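PDB 3KTO: response regulator receiver protein from Pseudoalteromonas atlantica T6c, which is a CheY-like response regulator receiver protein that probably takes part in two-component signalling, perhaps in transcription regulation. Local coordinates for residues 7-12 and 29-34; 23-28 and 114-119; 49-54 and 79-84. All coordinates share one frame; numbering follows the deposited sequence.

Contact 1: 7-12 and 29-34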
loop_
_atom_site.group_PDB
_atom_site.type_symbol
_atom_site.label_atom_id
_atom_site.label_comp_id
_atom_site.label_asym_id
_atom_site.label_seq_id
_atom_site.Cartn_x
_atom_site.Cartn_y
_atom_site.Cartn_z
ATOM N N PRO A 7 18.559 22.483 -12.658
ATOM C CA PRO A 7 18.754 21.057 -12.311
ATOM C C PRO A 7 17.417 20.353 -12.107
ATOM O O PRO A 7 16.609 20.748 -11.268
ATOM C CB PRO A 7 19.595 21.025 -11.047
ATOM C CG PRO A 7 20.412 22.294 -11.220
ATOM C CD PRO A 7 19.406 23.319 -11.787
ATOM N N ILE A 8 17.202 19.296 -12.879
ATOM C CA ILE A 8 15.959 18.547 -12.814
ATOM C C ILE A 8 16.159 17.087 -12.443
ATOM O O ILE A 8 17.093 16.445 -12.911
ATOM C CB ILE A 8 15.245 18.576 -14.176
ATOM C CG1 ILE A 8 15.212 20.010 -14.711
ATOM C CG2 ILE A 8 13.839 18.008 -14.040
ATOM C CD1 ILE A 8 14.671 20.132 -16.114
ATOM N N ILE A 9 15.275 16.572 -11.593
ATOM C CA ILE A 9 15.305 15.167 -11.206
ATOM C C ILE A 9 13.930 14.607 -11.529
ATOM O O ILE A 9 12.917 15.095 -11.032
ATOM C CB ILE A 9 15.593 14.957 -9.710
ATOM C CG1 ILE A 9 17.067 15.250 -9.420
ATOM C CG2 ILE A 9 15.265 13.509 -9.308
ATOM C CD1 ILE A 9 17.509 14.851 -8.029
ATOM N N TYR A 10 13.903 13.593 -12.382
ATOM C CA TYR A 10 12.656 12.968 -12.783
ATOM C C TYR A 10 12.228 11.902 -11.786
ATOM O O TYR A 10 13.018 11.021 -11.430
ATOM C CB TYR A 10 12.802 12.316 -14.162
ATOM C CG TYR A 10 13.129 13.277 -15.284
ATOM C CD1 TYR A 10 12.307 14.370 -15.553
ATOM C CD2 TYR A 10 14.252 13.083 -16.088
ATOM C CE1 TYR A 10 12.594 15.250 -16.597
ATOM C CE2 TYR A 10 14.550 13.954 -17.136
ATOM C CZ TYR A 10 13.714 15.036 -17.383
ATOM O OH TYR A 10 14.001 15.902 -18.415
ATOM N N LEU A 11 10.976 11.987 -11.345
ATOM C CA LEU A 11 10.415 11.007 -10.426
ATOM C C LEU A 11 9.342 10.210 -11.170
ATOM O O LEU A 11 8.392 10.778 -11.702
ATOM C CB LEU A 11 9.798 11.691 -9.201
ATOM C CG LEU A 11 8.973 10.802 -8.254
ATOM C CD1 LEU A 11 9.810 9.631 -7.752
ATOM C CD2 LEU A 11 8.472 11.625 -7.081
ATOM N N VAL A 12 9.514 8.894 -11.237
ATOM C CA VAL A 12 8.540 8.029 -11.895
ATOM C C VAL A 12 7.979 7.120 -10.796
ATOM O O VAL A 12 8.684 6.269 -10.252
ATOM C CB VAL A 12 9.203 7.189 -13.004
ATOM C CG1 VAL A 12 8.146 6.505 -13.844
ATOM C CG2 VAL A 12 10.067 8.074 -13.884
ATOM N N LEU A 29 15.136 21.859 -1.591
ATOM C CA LEU A 29 16.469 21.469 -2.033
ATOM C C LEU A 29 16.647 22.247 -3.339
ATOM O O LEU A 29 15.656 22.634 -3.950
ATOM C CB LEU A 29 16.530 19.942 -2.277
ATOM C CG LEU A 29 17.516 19.138 -1.399
ATOM C CD1 LEU A 29 17.243 19.494 0.016
ATOM C CD2 LEU A 29 17.383 17.638 -1.586
ATOM N N ASP A 30 17.890 22.469 -3.765
ATOM C CA ASP A 30 18.177 23.210 -5.003
ATOM C C ASP A 30 17.961 22.357 -6.255
ATOM O O ASP A 30 18.919 22.032 -6.963
ATOM C CB ASP A 30 19.626 23.741 -4.982
ATOM C CG ASP A 30 19.976 24.574 -6.219
ATOM O OD1 ASP A 30 19.206 25.503 -6.560
ATOM O OD2 ASP A 30 21.033 24.319 -6.839
ATOM N N VAL A 31 16.706 21.998 -6.530
ATOM C CA VAL A 31 16.377 21.170 -7.698
ATOM C C VAL A 31 14.889 21.127 -7.984
ATOM O O VAL A 31 14.076 21.311 -7.081
ATOM C CB VAL A 31 16.856 19.704 -7.509
ATOM C CG1 VAL A 31 16.073 19.044 -6.400
ATOM C CG2 VAL A 31 16.690 18.920 -8.803
ATOM N N THR A 32 14.548 20.878 -9.248
ATOM C CA THR A 32 13.157 20.776 -9.690
ATOM C C THR A 32 12.752 19.308 -9.827
ATOM O O THR A 32 13.381 18.559 -10.574
ATOM C CB THR A 32 12.937 21.416 -11.087
ATOM O OG1 THR A 32 13.211 22.821 -11.035
ATOM C CG2 THR A 32 11.502 21.188 -11.555
ATOM N N ILE A 33 11.688 18.905 -9.143
ATOM C CA ILE A 33 11.230 17.524 -9.234
ATOM C C ILE A 33 10.088 17.384 -10.238
ATOM O O ILE A 33 8.940 17.717 -9.932
ATOM C CB ILE A 33 10.742 17.002 -7.864
ATOM C CG1 ILE A 33 11.857 17.135 -6.821
ATOM C CG2 ILE A 33 10.298 15.555 -7.989
ATOM C CD1 ILE A 33 13.130 16.379 -7.165
ATOM N N GLN A 34 10.411 16.912 -11.440
ATOM C CA GLN A 34 9.411 16.697 -12.478
ATOM C C GLN A 34 8.944 15.241 -12.374
ATOM O O GLN A 34 9.743 14.310 -12.520
ATOM C CB GLN A 34 10.017 16.979 -13.850
ATOM C CG GLN A 34 9.062 16.746 -14.997
ATOM C CD GLN A 34 9.470 17.496 -16.248
ATOM O OE1 GLN A 34 10.662 17.679 -16.518
ATOM N NE2 GLN A 34 8.483 17.922 -17.030
HETATM O O HOH W 1 12.062 17.671 -18.861
#
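With CG opposite the backbone N (chi1 178°), the extended side chain of Gln34 runs alongside Tyr10, whose CG stands anti to the carbonyl carbon (chi1 -62°). Ring and amide planes lie 38° apart, and Gln34 OE1 comes to the ring edge, 3.1 Å from Tyr10 CE1. A water bridges the two polar ends: it donates to Gln34 OE1 and is bound to Tyr10 OH, 2.7 Å from each, while the same hydroxyl is hydrogen-bonded to Ser48 N. In the backbone, strands 8-12 and 32-34 show the parallel pairing of the beta-alpha-beta unit 8-12, 16-26, 32-36. Thr32 N donates to Pro7 O and Ile9 N to Thr32 O, both nearly straight; Gln34 N reaches Ile9 O by a more bent bond, and Leu11 N uses Gln34 O. Ile9 and Ile33 lie side by side on the other face, Ile33 CD1 3.8 Å from Ile9 CB; the Val31 side chain crosses Ile9 at about a right angle, Val31 CG2 3.7 Å from Ile9 CG1. Helix 16-26 covers this face through Leu22, Ser23 and Leu26, with Val120 of helix 113-127 on Ile9; on the Tyr10 face Phe42 meets the ring edge-to-face, and strand 51-57 pairs with the far edge of strand 8-12.

Contact 2: 23-28 and 114-119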
loop_
_atom_site.group_PDB
_atom_site.type_symbol
_atom_site.label_atom_id
_atom_site.label_comp_id
_atom_site.label_asym_id
_atom_site.label_seq_id
_atom_site.Cartn_x
_atom_site.Cartn_y
_atom_site.Cartn_z
ATOM N N SER A 23 7.690 15.276 -3.520
ATOM C CA SER A 23 7.906 16.611 -4.061
ATOM C C SER A 23 8.009 17.644 -2.944
ATOM O O SER A 23 8.870 18.525 -2.985
ATOM C CB SER A 23 6.776 16.983 -5.018
ATOM O OG SER A 23 6.806 16.148 -6.159
ATOM N N LYS A 24 7.140 17.525 -1.946
ATOM C CA LYS A 24 7.140 18.450 -0.816
ATOM C C LYS A 24 8.445 18.360 -0.038
ATOM O O LYS A 24 9.083 19.373 0.255
ATOM C CB LYS A 24 5.951 18.154 0.108
ATOM C CG LYS A 24 4.621 18.648 -0.445
ATOM C CD LYS A 24 3.425 18.193 0.395
ATOM C CE LYS A 24 3.120 16.709 0.183
ATOM N NZ LYS A 24 1.865 16.261 0.870
ATOM N N LEU A 25 8.841 17.139 0.292
ATOM C CA LEU A 25 10.076 16.901 1.025
ATOM C C LEU A 25 11.346 17.420 0.344
ATOM O O LEU A 25 12.282 17.846 1.019
ATOM C CB LEU A 25 10.244 15.401 1.286
ATOM C CG LEU A 25 11.584 14.979 1.895
ATOM C CD1 LEU A 25 11.695 15.513 3.319
ATOM C CD2 LEU A 25 11.700 13.465 1.885
ATOM N N LEU A 26 11.383 17.388 -0.983
ATOM C CA LEU A 26 12.575 17.816 -1.705
ATOM C C LEU A 26 12.531 19.226 -2.285
ATOM O O LEU A 26 13.539 19.722 -2.784
ATOM C CB LEU A 26 12.870 16.823 -2.830
ATOM C CG LEU A 26 13.084 15.360 -2.448
ATOM C CD1 LEU A 26 13.173 14.521 -3.717
ATOM C CD2 LEU A 26 14.343 15.225 -1.603
ATOM N N SER A 27 11.371 19.872 -2.225
ATOM C CA SER A 27 11.230 21.220 -2.774
ATOM C C SER A 27 12.249 22.196 -2.199
ATOM O O SER A 27 12.819 23.012 -2.932
ATOM C CB SER A 27 9.818 21.762 -2.526
ATOM O OG SER A 27 9.534 21.949 -1.151
ATOM N N PRO A 28 12.504 22.116 -0.879
ATOM C CA PRO A 28 13.475 23.046 -0.300
ATOM C C PRO A 28 14.927 22.726 -0.604
ATOM O O PRO A 28 15.825 23.238 0.052
ATOM C CB PRO A 28 13.147 23.004 1.192
ATOM C CG PRO A 28 12.741 21.546 1.393
ATOM C CD PRO A 28 11.884 21.273 0.163
ATOM N N HIS A 114 15.790 11.669 5.924
ATOM C CA HIS A 114 17.167 12.135 5.763
ATOM C C HIS A 114 17.962 11.263 4.799
ATOM O O HIS A 114 18.886 11.739 4.144
ATOM C CB HIS A 114 17.895 12.269 7.112
ATOM C CG HIS A 114 18.385 10.978 7.687
ATOM N ND1 HIS A 114 17.634 10.213 8.553
ATOM C CD2 HIS A 114 19.564 10.330 7.541
ATOM C CE1 HIS A 114 18.332 9.152 8.918
ATOM N NE2 HIS A 114 19.506 9.199 8.318
ATOM N N VAL A 115 17.594 9.993 4.691
ATOM C CA VAL A 115 18.287 9.108 3.765
ATOM C C VAL A 115 18.010 9.604 2.350
ATOM O O VAL A 115 18.924 9.811 1.557
ATOM C CB VAL A 115 17.790 7.654 3.894
ATOM C CG1 VAL A 115 18.418 6.783 2.809
ATOM C CG2 VAL A 115 18.149 7.112 5.268
ATOM N N LEU A 116 16.737 9.807 2.039
ATOM C CA LEU A 116 16.371 10.281 0.718
ATOM C C LEU A 116 16.973 11.658 0.464
ATOM O O LEU A 116 17.588 11.884 -0.572
ATOM C CB LEU A 116 14.854 10.349 0.570
ATOM C CG LEU A 116 14.387 10.982 -0.743
ATOM C CD1 LEU A 116 14.787 10.099 -1.918
ATOM C CD2 LEU A 116 12.883 11.184 -0.702
ATOM N N VAL A 117 16.799 12.574 1.411
ATOM C CA VAL A 117 17.326 13.925 1.243
ATOM C C VAL A 117 18.824 13.872 0.960
ATOM O O VAL A 117 19.318 14.522 0.040
ATOM C CB VAL A 117 17.031 14.794 2.496
ATOM C CG1 VAL A 117 17.670 16.172 2.352
ATOM C CG2 VAL A 117 15.529 14.942 2.665
ATOM N N HIS A 118 19.538 13.063 1.732
ATOM C CA HIS A 118 20.972 12.921 1.555
ATOM C C HIS A 118 21.335 12.398 0.165
ATOM O O HIS A 118 22.219 12.943 -0.496
ATOM C CB HIS A 118 21.540 11.987 2.628
ATOM C CG HIS A 118 23.017 11.776 2.518
ATOM N ND1 HIS A 118 23.575 10.866 1.645
ATOM C CD2 HIS A 118 24.053 12.397 3.129
ATOM C CE1 HIS A 118 24.892 10.938 1.721
ATOM N NE2 HIS A 118 25.208 11.860 2.614
ATOM N N ASP A 119 20.656 11.342 -0.276
ATOM C CA ASP A 119 20.922 10.765 -1.594
ATOM C C ASP A 119 20.736 11.776 -2.713
ATOM O O ASP A 119 21.516 11.815 -3.666
ATOM C CB ASP A 119 20.005 9.570 -1.860
ATOM C CG ASP A 119 20.407 8.339 -1.076
ATOM O OD1 ASP A 119 21.515 8.337 -0.502
ATOM O OD2 ASP A 119 19.618 7.371 -1.049
#
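Leu26 and Val117 mark the nearest approach of the two backbones, 6.8 Å between their CA atoms, where the C-terminal part of helix 16-26 comes up against an early part of helix 113-127. Everything that meets here is aliphatic. Leu25 and Leu116 have the same shape, each with CG opposite the backbone N (chi1 173° and 174°), and this points both side chains at each other between the helices; they cross at a slant, Leu25 CD2 lying 3.6 Å from Leu116 CD2. The other methyl of Leu25, CD1, rests 3.9 Å from Val117 CG2, so that Leu25 spans two successive residues of the partner helix. Leu26 approaches more loosely with CD2 alone, 4.3 Å from Leu116 CG and equally far from Val117 CA. Ser27 OG donates to Lys24 O at 3.0 Å, tying the chain back on itself. Phe111 adds an aromatic group against Leu25 and Leu116, Leu29 one more aliphatic contact on Val117. The result is the pairing of first and last helices on one face of the parallel sheet, characteristic of the CheY-like doubly wound receiver fold.

Contact 3: 49-54 and 79-84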
loop_
_atom_site.group_PDB
_atom_site.type_symbol
_atom_site.label_atom_id
_atom_site.label_comp_id
_atom_site.label_asym_id
_atom_site.label_seq_id
_atom_site.Cartn_x
_atom_site.Cartn_y
_atom_site.Cartn_z
ATOM N N ASP A 49 18.560 18.306 -20.911
ATOM C CA ASP A 49 19.996 18.407 -20.684
ATOM C C ASP A 49 20.261 18.943 -19.282
ATOM O O ASP A 49 21.396 18.932 -18.810
ATOM C CB ASP A 49 20.644 19.325 -21.727
ATOM C CG ASP A 49 20.786 18.656 -23.086
ATOM O OD1 ASP A 49 21.589 17.702 -23.197
ATOM O OD2 ASP A 49 20.093 19.078 -24.040
ATOM N N ASP A 50 19.206 19.406 -18.619
ATOM C CA ASP A 50 19.325 19.934 -17.266
ATOM C C ASP A 50 18.968 18.875 -16.222
ATOM O O ASP A 50 18.949 19.148 -15.015
ATOM C CB ASP A 50 18.427 21.160 -17.103
ATOM C CG ASP A 50 18.878 22.324 -17.965
ATOM O OD1 ASP A 50 19.960 22.886 -17.686
ATOM O OD2 ASP A 50 18.157 22.670 -18.926
ATOM N N ALA A 51 18.680 17.667 -16.693
ATOM C CA ALA A 51 18.350 16.570 -15.791
ATOM C C ALA A 51 19.659 16.029 -15.236
ATOM O O ALA A 51 20.596 15.750 -15.991
ATOM C CB ALA A 51 17.604 15.475 -16.540
ATOM N N ILE A 52 19.722 15.884 -13.918
ATOM C CA ILE A 52 20.921 15.384 -13.267
ATOM C C ILE A 52 20.689 14.037 -12.585
ATOM O O ILE A 52 21.643 13.337 -12.271
ATOM C CB ILE A 52 21.442 16.387 -12.215
ATOM C CG1 ILE A 52 20.394 16.586 -11.119
ATOM C CG2 ILE A 52 21.755 17.723 -12.885
ATOM C CD1 ILE A 52 20.884 17.363 -9.923
ATOM N N GLY A 53 19.426 13.676 -12.355
ATOM C CA GLY A 53 19.148 12.401 -11.711
ATOM C C GLY A 53 17.723 11.901 -11.863
ATOM O O GLY A 53 16.884 12.560 -12.483
HETATM N N MSE A 54 17.453 10.724 -11.301
HETATM C CA MSE A 54 16.125 10.127 -11.358
HETATM C C MSE A 54 15.788 9.341 -10.089
HETATM O O MSE A 54 16.669 8.864 -9.381
HETATM C CB MSE A 54 16.000 9.184 -12.567
HETATM C CG MSE A 54 15.942 9.884 -13.931
HETATM SE SE MSE A 54 15.473 8.699 -15.410
HETATM C CE MSE A 54 13.805 8.108 -14.748
ATOM N N PHE A 79 21.687 6.379 -21.647
ATOM C CA PHE A 79 21.341 7.402 -20.662
ATOM C C PHE A 79 21.881 7.012 -19.292
ATOM O O PHE A 79 21.450 6.017 -18.709
ATOM C CB PHE A 79 19.826 7.587 -20.605
ATOM C CG PHE A 79 19.265 8.308 -21.793
ATOM C CD1 PHE A 79 19.480 9.673 -21.959
ATOM C CD2 PHE A 79 18.530 7.622 -22.755
ATOM C CE1 PHE A 79 18.971 10.346 -23.065
ATOM C CE2 PHE A 79 18.016 8.283 -23.864
ATOM C CZ PHE A 79 18.237 9.649 -24.020
ATOM N N HIS A 80 22.823 7.800 -18.780
ATOM C CA HIS A 80 23.430 7.510 -17.490
ATOM C C HIS A 80 23.231 8.592 -16.439
ATOM O O HIS A 80 24.105 9.437 -16.224
ATOM C CB HIS A 80 24.924 7.240 -17.671
ATOM C CG HIS A 80 25.219 6.092 -18.588
ATOM N ND1 HIS A 80 25.073 6.178 -19.956
ATOM C CD2 HIS A 80 25.607 4.822 -18.330
ATOM C CE1 HIS A 80 25.359 5.009 -20.502
ATOM N NE2 HIS A 80 25.685 4.168 -19.538
ATOM N N LEU A 81 22.079 8.552 -15.777
ATOM C CA LEU A 81 21.754 9.515 -14.736
ATOM C C LEU A 81 21.700 8.784 -13.407
ATOM O O LEU A 81 21.115 7.706 -13.319
ATOM C CB LEU A 81 20.392 10.151 -15.007
ATOM C CG LEU A 81 20.203 10.930 -16.312
ATOM C CD1 LEU A 81 18.730 11.267 -16.499
ATOM C CD2 LEU A 81 21.045 12.192 -16.279
ATOM N N PRO A 82 22.319 9.351 -12.360
ATOM C CA PRO A 82 22.302 8.708 -11.044
ATOM C C PRO A 82 20.846 8.437 -10.709
ATOM O O PRO A 82 20.025 9.357 -10.721
ATOM C CB PRO A 82 22.906 9.769 -10.131
ATOM C CG PRO A 82 23.832 10.510 -11.044
ATOM C CD PRO A 82 23.014 10.647 -12.302
ATOM N N THR A 83 20.523 7.183 -10.421
ATOM C CA THR A 83 19.147 6.824 -10.125
ATOM C C THR A 83 18.941 6.190 -8.758
ATOM O O THR A 83 19.658 5.267 -8.369
ATOM C CB THR A 83 18.604 5.866 -11.196
ATOM O OG1 THR A 83 18.670 6.501 -12.482
ATOM C CG2 THR A 83 17.168 5.472 -10.883
ATOM N N ILE A 84 17.954 6.709 -8.037
ATOM C CA ILE A 84 17.586 6.204 -6.721
ATOM C C ILE A 84 16.340 5.342 -6.947
ATOM O O ILE A 84 15.317 5.838 -7.416
ATOM C CB ILE A 84 17.194 7.358 -5.758
ATOM C CG1 ILE A 84 18.361 8.326 -5.572
ATOM C CG2 ILE A 84 16.768 6.795 -4.423
ATOM C CD1 ILE A 84 17.990 9.555 -4.744
#
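Met54, here a selenomethionine, forms a parallel bridge with Thr83 and bonds to the residues flanking it. Met54 N donates to Pro82 O at 3.0 Å, and Ile84 N to Met54 O at 2.8 Å; the second is the straighter, 170° at the hydrogen. Met54 O also receives a CA-H...O contact from Thr83 CA at 3.3 Å. Pro82 has no N-H to offer; its ring CD lies 3.0 Å from Ile52 O, a close contact and not a hydrogen bond. The Ile52 N-H is satisfied by Ile8 of strand 8-12, whereas Gly53 N is buried with no partner in the model. Thr83 OG1, set beside its own backbone N (chi1 -59°), turns back to donate to Leu81 O at 2.9 Å from above the carbonyl plane, and it also lies 3.8 Å from Met54 CB. A valine here, in place of Thr83, would probably leave Leu81 O without the hydroxyl that grips it, loosening the link between Leu81 and the start of the strand. Leu81 adds apolar cover, its CD1 4.0 Å from Met54 CG. The contact pairs the two strands of the beta-alpha-beta unit 51-57, 66-76, 83-87. Leu74 and Leu71 of helix 66-76 pack on Met54 and Thr83, while helix 113-127 meets Ile52, Pro82 and Ile84. Strand 8-12 flanks strand 51-57; on the far side of strand 83-87, Thr83 makes a backbone hydrogen bond with Ala104, just before strand 105-108.

In the fold
The chain illustrates how a receiver domain is wound from successive beta-alpha-beta units. From the N terminus, strand 8-12 leads through helix 16-26 to strand 32-36, and contact 1 closes that first loop. Segment 23-28 lies within it but finds its partner only at 114-119, so contacts 1 and 2 cross; they meet where Ile33 packs on Leu26. Contact 3 follows contact 1 in series, closing the unit around helix 66-76, and falls wholly within the long span bridged by contact 2. Strands 8-12 and 51-57 are neighbours, which joins contacts 1 and 3 in one sheet; contact 2 brings the C-terminal helix back to the first, and contacts 2 and 3 touch where Asp119 packs on Ile84.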